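Local coordinates for protein peptidyl tryptophan dihydroxylase (Pseudomonas putida, PDB 7CTQ) that probably hydroxylates a tryptophan of a peptide substrate twice with the help of FAD, a step essential for biogenesis of the tryptophylquinone cofactor, at residues Val253-Met265 against Ser278-Leu292. Sequence-based numbering, arbitrary orientation.
With FAD (flavin-adenine dinucleotide), chain C.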
loop_
_atom_site.group_PDB
_atom_site.type_symbol
_atom_site.label_atom_id
_atom_site.label_comp_id
_atom_site.label_asym_id
_atom_site.label_seq_id
_atom_site.Cartn_x
_atom_site.Cartn_y
_atom_site.Cartn_z
ATOM N N VAL A 253 1.521 -2.704 15.317
ATOM C CA VAL A 253 1.596 -1.554 16.216
ATOM C C VAL A 253 1.808 -2.049 17.645
ATOM O O VAL A 253 1.253 -3.072 18.055
ATOM C CB VAL A 253 0.335 -0.662 16.085
ATOM C CG1 VAL A 253 -0.932 -1.478 16.331
ATOM C CG2 VAL A 253 0.411 0.544 17.012
ATOM N N GLY A 254 2.613 -1.300 18.403
ATOM C CA GLY A 254 2.914 -1.587 19.795
ATOM C C GLY A 254 2.692 -0.379 20.685
ATOM O O GLY A 254 2.113 0.624 20.250
ATOM N N GLN A 255 3.140 -0.462 21.940
ATOM C CA GLN A 255 3.037 0.679 22.846
ATOM C C GLN A 255 3.878 1.855 22.368
ATOM O O GLN A 255 3.528 3.014 22.614
ATOM C CB GLN A 255 3.471 0.269 24.252
ATOM C CG GLN A 255 2.620 -0.822 24.853
ATOM C CD GLN A 255 1.162 -0.421 24.939
ATOM O OE1 GLN A 255 0.305 -0.987 24.254
ATOM N NE2 GLN A 255 0.869 0.569 25.786
ATOM N N ASP A 256 4.972 1.578 21.674
ATOM C CA ASP A 256 5.903 2.623 21.273
ATOM C C ASP A 256 6.455 2.356 19.886
ATOM O O ASP A 256 7.589 2.736 19.582
ATOM C CB ASP A 256 7.060 2.767 22.276
ATOM C CG ASP A 256 7.810 1.455 22.519
ATOM O OD1 ASP A 256 7.694 0.512 21.705
ATOM O OD2 ASP A 256 8.541 1.372 23.532
ATOM N N TRP A 257 5.678 1.693 19.032
ATOM C CA TRP A 257 6.135 1.469 17.669
ATOM C C TRP A 257 4.936 1.251 16.762
ATOM O O TRP A 257 3.825 0.960 17.215
ATOM C CB TRP A 257 7.111 0.288 17.574
ATOM C CG TRP A 257 6.535 -1.053 17.929
ATOM C CD1 TRP A 257 6.503 -1.628 19.168
ATOM C CD2 TRP A 257 5.926 -1.997 17.032
ATOM N NE1 TRP A 257 5.908 -2.867 19.096
ATOM C CE2 TRP A 257 5.542 -3.114 17.799
ATOM C CE3 TRP A 257 5.662 -2.000 15.662
ATOM C CZ2 TRP A 257 4.909 -4.220 17.241
ATOM C CZ3 TRP A 257 5.029 -3.103 15.108
ATOM C CH2 TRP A 257 4.659 -4.196 15.899
ATOM N N ILE A 258 5.185 1.384 15.471
ATOM C CA ILE A 258 4.144 1.178 14.476
ATOM C C ILE A 258 4.823 0.760 13.185
ATOM O O ILE A 258 5.928 1.215 12.875
ATOM C CB ILE A 258 3.272 2.447 14.310
ATOM C CG1 ILE A 258 1.963 2.118 13.592
ATOM C CG2 ILE A 258 4.019 3.588 13.567
ATOM C CD1 ILE A 258 1.051 3.312 13.493
ATOM N N ARG A 259 4.185 -0.148 12.458
ATOM C CA ARG A 259 4.572 -0.465 11.095
ATOM C C ARG A 259 3.655 0.250 10.108
ATOM O O ARG A 259 2.434 0.308 10.302
ATOM C CB ARG A 259 4.530 -1.978 10.848
ATOM C CG ARG A 259 5.793 -2.700 11.296
ATOM C CD ARG A 259 5.569 -4.181 11.493
ATOM N NE ARG A 259 5.944 -4.947 10.311
ATOM C CZ ARG A 259 7.027 -5.710 10.230
ATOM N NH1 ARG A 259 7.852 -5.811 11.259
ATOM N NH2 ARG A 259 7.280 -6.379 9.116
ATOM N N VAL A 260 4.249 0.776 9.035
ATOM C CA VAL A 260 3.512 1.440 7.970
ATOM C C VAL A 260 3.999 0.918 6.633
ATOM O O VAL A 260 5.084 0.342 6.515
ATOM C CB VAL A 260 3.635 2.979 8.017
ATOM C CG1 VAL A 260 2.993 3.518 9.280
ATOM C CG2 VAL A 260 5.103 3.416 7.914
ATOM N N GLY A 261 3.163 1.113 5.614
ATOM C CA GLY A 261 3.569 0.723 4.277
ATOM C C GLY A 261 3.638 -0.784 4.090
ATOM O O GLY A 261 2.903 -1.557 4.717
ATOM N N ASP A 262 4.546 -1.197 3.194
ATOM C CA ASP A 262 4.759 -2.615 2.902
ATOM C C ASP A 262 5.114 -3.416 4.151
ATOM O O ASP A 262 4.815 -4.616 4.229
ATOM C CB ASP A 262 5.874 -2.772 1.861
ATOM C CG ASP A 262 5.376 -2.676 0.431
ATOM O OD1 ASP A 262 4.189 -2.339 0.229
ATOM O OD2 ASP A 262 6.185 -2.940 -0.497
ATOM N N ALA A 263 5.779 -2.785 5.119
ATOM C CA ALA A 263 6.035 -3.445 6.389
ATOM C C ALA A 263 4.749 -3.809 7.116
ATOM O O ALA A 263 4.761 -4.709 7.964
ATOM C CB ALA A 263 6.876 -2.556 7.289
ATOM N N ALA A 264 3.647 -3.115 6.827
ATOM C CA ALA A 264 2.378 -3.436 7.469
ATOM C C ALA A 264 1.552 -4.380 6.607
ATOM O O ALA A 264 1.040 -5.395 7.099
ATOM C CB ALA A 264 1.593 -2.154 7.770
ATOM N N MET A 265 1.422 -4.055 5.328
ATOM C CA MET A 265 0.639 -4.835 4.387
ATOM C C MET A 265 1.104 -4.535 2.972
ATOM O O MET A 265 1.413 -3.391 2.631
ATOM C CB MET A 265 -0.857 -4.521 4.506
ATOM C CG MET A 265 -1.189 -3.030 4.536
ATOM S SD MET A 265 -1.984 -2.355 3.061
ATOM C CE MET A 265 -1.888 -3.722 1.934
ATOM N N SER A 278 0.405 1.801 -0.318
ATOM C CA SER A 278 1.307 1.992 0.813
ATOM C C SER A 278 1.066 3.333 1.487
ATOM O O SER A 278 1.145 3.440 2.717
ATOM C CB SER A 278 2.757 1.866 0.347
ATOM O OG SER A 278 2.838 0.976 -0.754
ATOM N N LEU A 279 0.761 4.370 0.698
ATOM C CA LEU A 279 0.412 5.666 1.278
ATOM C C LEU A 279 -0.871 5.576 2.102
ATOM O O LEU A 279 -0.977 6.194 3.176
ATOM C CB LEU A 279 0.275 6.716 0.167
ATOM C CG LEU A 279 1.550 7.135 -0.584
ATOM C CD1 LEU A 279 1.220 8.111 -1.713
ATOM C CD2 LEU A 279 2.588 7.745 0.373
ATOM N N SER A 280 -1.850 4.800 1.626
ATOM C CA SER A 280 -3.094 4.609 2.377
ATOM C C SER A 280 -2.830 4.029 3.758
ATOM O O SER A 280 -3.526 4.364 4.728
ATOM C CB SER A 280 -4.038 3.685 1.607
ATOM O OG SER A 280 -4.380 4.267 0.363
ATOM N N SER A 281 -1.843 3.135 3.862
ATOM C CA SER A 281 -1.564 2.498 5.139
ATOM C C SER A 281 -0.927 3.476 6.115
ATOM O O SER A 281 -1.049 3.296 7.329
ATOM C CB SER A 281 -0.662 1.284 4.928
ATOM O OG SER A 281 0.659 1.689 4.604
ATOM N N ALA A 282 -0.268 4.523 5.607
ATOM C CA ALA A 282 0.379 5.517 6.454
ATOM C C ALA A 282 -0.490 6.736 6.713
ATOM O O ALA A 282 -0.137 7.558 7.568
ATOM C CB ALA A 282 1.706 5.967 5.824
ATOM N N LEU A 283 -1.626 6.853 6.018
ATOM C CA LEU A 283 -2.416 8.079 6.057
ATOM C C LEU A 283 -2.827 8.443 7.479
ATOM O O LEU A 283 -2.728 9.605 7.881
ATOM C CB LEU A 283 -3.653 7.931 5.167
ATOM C CG LEU A 283 -4.591 9.145 5.097
ATOM C CD1 LEU A 283 -3.964 10.283 4.286
ATOM C CD2 LEU A 283 -5.991 8.782 4.560
ATOM N N GLN A 284 -3.292 7.471 8.258
ATOM C CA GLN A 284 -3.711 7.760 9.621
ATOM C C GLN A 284 -2.725 7.236 10.658
ATOM O O GLN A 284 -3.031 7.234 11.854
ATOM C CB GLN A 284 -5.132 7.229 9.843
ATOM C CG GLN A 284 -6.108 8.021 8.962
ATOM C CD GLN A 284 -7.504 7.421 8.856
ATOM O OE1 GLN A 284 -7.814 6.397 9.461
ATOM N NE2 GLN A 284 -8.366 8.085 8.087
ATOM N N ALA A 285 -1.531 6.831 10.232
ATOM C CA ALA A 285 -0.477 6.511 11.192
ATOM C C ALA A 285 -0.138 7.692 12.099
ATOM O O ALA A 285 -0.024 7.488 13.322
ATOM C CB ALA A 285 0.764 5.999 10.444
ATOM N N PRO A 286 0.006 8.930 11.603
ATOM C CA PRO A 286 0.333 10.027 12.534
ATOM C C PRO A 286 -0.672 10.219 13.665
ATOM O O PRO A 286 -0.249 10.509 14.789
ATOM C CB PRO A 286 0.411 11.255 11.611
ATOM C CG PRO A 286 0.821 10.706 10.305
ATOM C CD PRO A 286 0.119 9.373 10.198
ATOM N N VAL A 287 -1.982 10.059 13.430
ATOM C CA VAL A 287 -2.891 10.240 14.559
ATOM C C VAL A 287 -2.781 9.069 15.533
ATOM O O VAL A 287 -3.021 9.233 16.742
ATOM C CB VAL A 287 -4.354 10.459 14.114
ATOM C CG1 VAL A 287 -4.557 11.875 13.559
ATOM C CG2 VAL A 287 -4.780 9.410 13.094
ATOM N N VAL A 288 -2.455 7.872 15.042
ATOM C CA VAL A 288 -2.281 6.745 15.958
ATOM C C VAL A 288 -1.085 7.014 16.867
ATOM O O VAL A 288 -1.169 6.889 18.097
ATOM C CB VAL A 288 -2.138 5.424 15.173
ATOM C CG1 VAL A 288 -1.712 4.275 16.093
ATOM C CG2 VAL A 288 -3.484 5.055 14.477
ATOM N N ILE A 289 0.032 7.433 16.267
ATOM C CA ILE A 289 1.225 7.818 17.030
ATOM C C ILE A 289 0.894 8.940 18.010
ATOM O O ILE A 289 1.263 8.894 19.190
ATOM C CB ILE A 289 2.349 8.210 16.055
ATOM C CG1 ILE A 289 2.689 7.008 15.172
ATOM C CG2 ILE A 289 3.606 8.737 16.791
ATOM C CD1 ILE A 289 3.573 7.322 13.988
ATOM N N ASN A 290 0.186 9.966 17.530
ATOM C CA ASN A 290 -0.204 11.085 18.381
ATOM C C ASN A 290 -0.980 10.605 19.605
ATOM O O ASN A 290 -0.772 11.102 20.724
ATOM C CB ASN A 290 -1.027 12.085 17.558
ATOM C CG ASN A 290 -1.369 13.336 18.329
ATOM O OD1 ASN A 290 -0.485 14.012 18.865
ATOM N ND2 ASN A 290 -2.663 13.656 18.397
ATOM N N THR A 291 -1.854 9.614 19.419
ATOM C CA THR A 291 -2.552 9.036 20.558
ATOM C C THR A 291 -1.586 8.272 21.453
ATOM O O THR A 291 -1.635 8.402 22.681
ATOM C CB THR A 291 -3.686 8.126 20.088
ATOM O OG1 THR A 291 -4.431 8.792 19.053
ATOM C CG2 THR A 291 -4.629 7.791 21.268
ATOM N N LEU A 292 -0.679 7.506 20.855
ATOM C CA LEU A 292 0.215 6.681 21.649
ATOM C C LEU A 292 1.107 7.539 22.542
ATOM O O LEU A 292 1.503 7.100 23.631
ATOM C CB LEU A 292 1.052 5.793 20.723
ATOM C CG LEU A 292 0.294 4.623 20.062
ATOM C CD1 LEU A 292 1.180 3.877 19.095
ATOM C CD2 LEU A 292 -0.272 3.655 21.097
HETATM P PA FAD C . 9.832 1.064 0.270
HETATM O O1A FAD C . 9.410 1.923 -0.856
HETATM O O2A FAD C . 10.395 -0.279 -0.173
HETATM O O5B FAD C . 10.783 1.882 1.200
HETATM C C5B FAD C . 11.663 1.231 2.138
HETATM C C4B FAD C . 12.876 2.113 2.270
HETATM O O4B FAD C . 13.690 1.636 3.367
HETATM C C3B FAD C . 13.793 2.174 1.044
HETATM O O3B FAD C . 14.287 3.499 0.865
HETATM C C2B FAD C . 14.898 1.167 1.389
HETATM O O2B FAD C . 16.155 1.481 0.792
HETATM C C1B FAD C . 14.994 1.361 2.903
HETATM N N9A FAD C . 15.548 0.258 3.675
HETATM C C8A FAD C . 15.377 -1.087 3.502
HETATM N N7A FAD C . 16.003 -1.835 4.377
HETATM C C5A FAD C . 16.663 -0.909 5.165
HETATM C C6A FAD C . 17.529 -1.042 6.270
HETATM N N6A FAD C . 17.891 -2.213 6.793
HETATM N N1A FAD C . 18.016 0.091 6.841
HETATM C C2A FAD C . 17.659 1.270 6.324
HETATM N N3A FAD C . 16.853 1.510 5.284
HETATM C C4A FAD C . 16.383 0.380 4.748
HETATM N N1 FAD C . 4.009 0.075 -6.827
HETATM C C2 FAD C . 3.523 0.924 -7.781
HETATM O O2 FAD C . 2.932 1.964 -7.484
HETATM N N3 FAD C . 3.701 0.628 -9.117
HETATM C C4 FAD C . 4.348 -0.480 -9.623
HETATM O O4 FAD C . 4.457 -0.631 -10.838
HETATM C C4X FAD C . 4.860 -1.378 -8.606
HETATM N N5 FAD C . 5.482 -2.459 -8.999
HETATM C C5X FAD C . 5.970 -3.318 -8.028
HETATM C C6 FAD C . 6.630 -4.481 -8.430
HETATM C C7 FAD C . 7.124 -5.384 -7.494
HETATM C C7M FAD C . 7.833 -6.627 -7.962
HETATM C C8 FAD C . 6.953 -5.124 -6.125
HETATM C C8M FAD C . 7.484 -6.076 -5.085
HETATM C C9 FAD C . 6.301 -3.965 -5.720
HETATM C C9A FAD C . 5.804 -3.067 -6.658
HETATM N N10 FAD C . 5.144 -1.881 -6.278
HETATM C C10 FAD C . 4.641 -1.018 -7.231
HETATM C "C1'" FAD C . 4.903 -1.591 -4.862
HETATM C "C2'" FAD C . 5.799 -0.508 -4.283
HETATM O "O2'" FAD C . 7.175 -0.762 -4.568
HETATM C "C3'" FAD C . 5.583 -0.473 -2.772
HETATM O "O3'" FAD C . 4.180 -0.481 -2.537
HETATM C "C4'" FAD C . 6.179 0.727 -2.043
HETATM O "O4'" FAD C . 7.487 1.036 -2.533
HETATM C "C5'" FAD C . 6.222 0.482 -0.553
HETATM O "O5'" FAD C . 6.600 1.703 0.099
HETATM P P FAD C . 7.341 1.684 1.470
HETATM O O1P FAD C . 6.418 0.964 2.465
HETATM O O2P FAD C . 7.793 3.053 1.844
HETATM O O3P FAD C . 8.585 0.738 1.198
HETATM O O HOH W 1 1.767 4.450 24.441
HETATM O O HOH W 2 1.766 -1.311 0.970
#
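I258, on the edge strand 257-259 of the FAD-binding sheet, lies over helix 285-294, whose 285-292 part runs nearly antiparallel to it. Its CG1 branch stands anti to the backbone N (chi1 -164°), and the extended chain beyond it brings CD1 to V288 CG1 at 3.9 Å, while CG2 meets I289 CD1 at 3.8 Å, the two isoleucines crossing at about a right angle. One beta-branched side chain thus covers three helix residues, A285 and V288 with CD1 and I289 with CG2. V260 CG1 sits tightly on A285 CB, 3.5 Å away; the small methyl of A285 lets the chains come this close.

L292 closes the far end. Its CB lies 4.2 Å from Q255 O; beyond it, CD1 meets G254 O at 3.6 Å and the methyl CG2 of V253, and CD2 lies against the carbonyls of G254 and Q255. A water donates to both Q255 O and L292 O, bridging the two backbones.

At the cofactor end the contact turns polar. S281 OG, lodged between its own backbone N and carbonyl carbon (chi1 72°), accepts a bent bond from G261 N (2.8 Å, 132° at the hydrogen) and gives its proton to S278 O at 2.6 Å. With S281 replaced by an alanine, the buried G261 amide is likely to lose this acceptor, and the turn into D262 its tie to the helix. G261 itself has positive phi, and any CB would strike FAD O1P; the next amide, D262 N, donates to that phosphate oxygen at 3.0 Å. The Gly-Asp pair is consistent with the second FAD fingerprint of flavoprotein hydroxylases. Across the contact, then, apolar packing fixes the spacing of strand and helix, and a serine able to donate and accept at once pins the loop that offers its amide to the diphosphate.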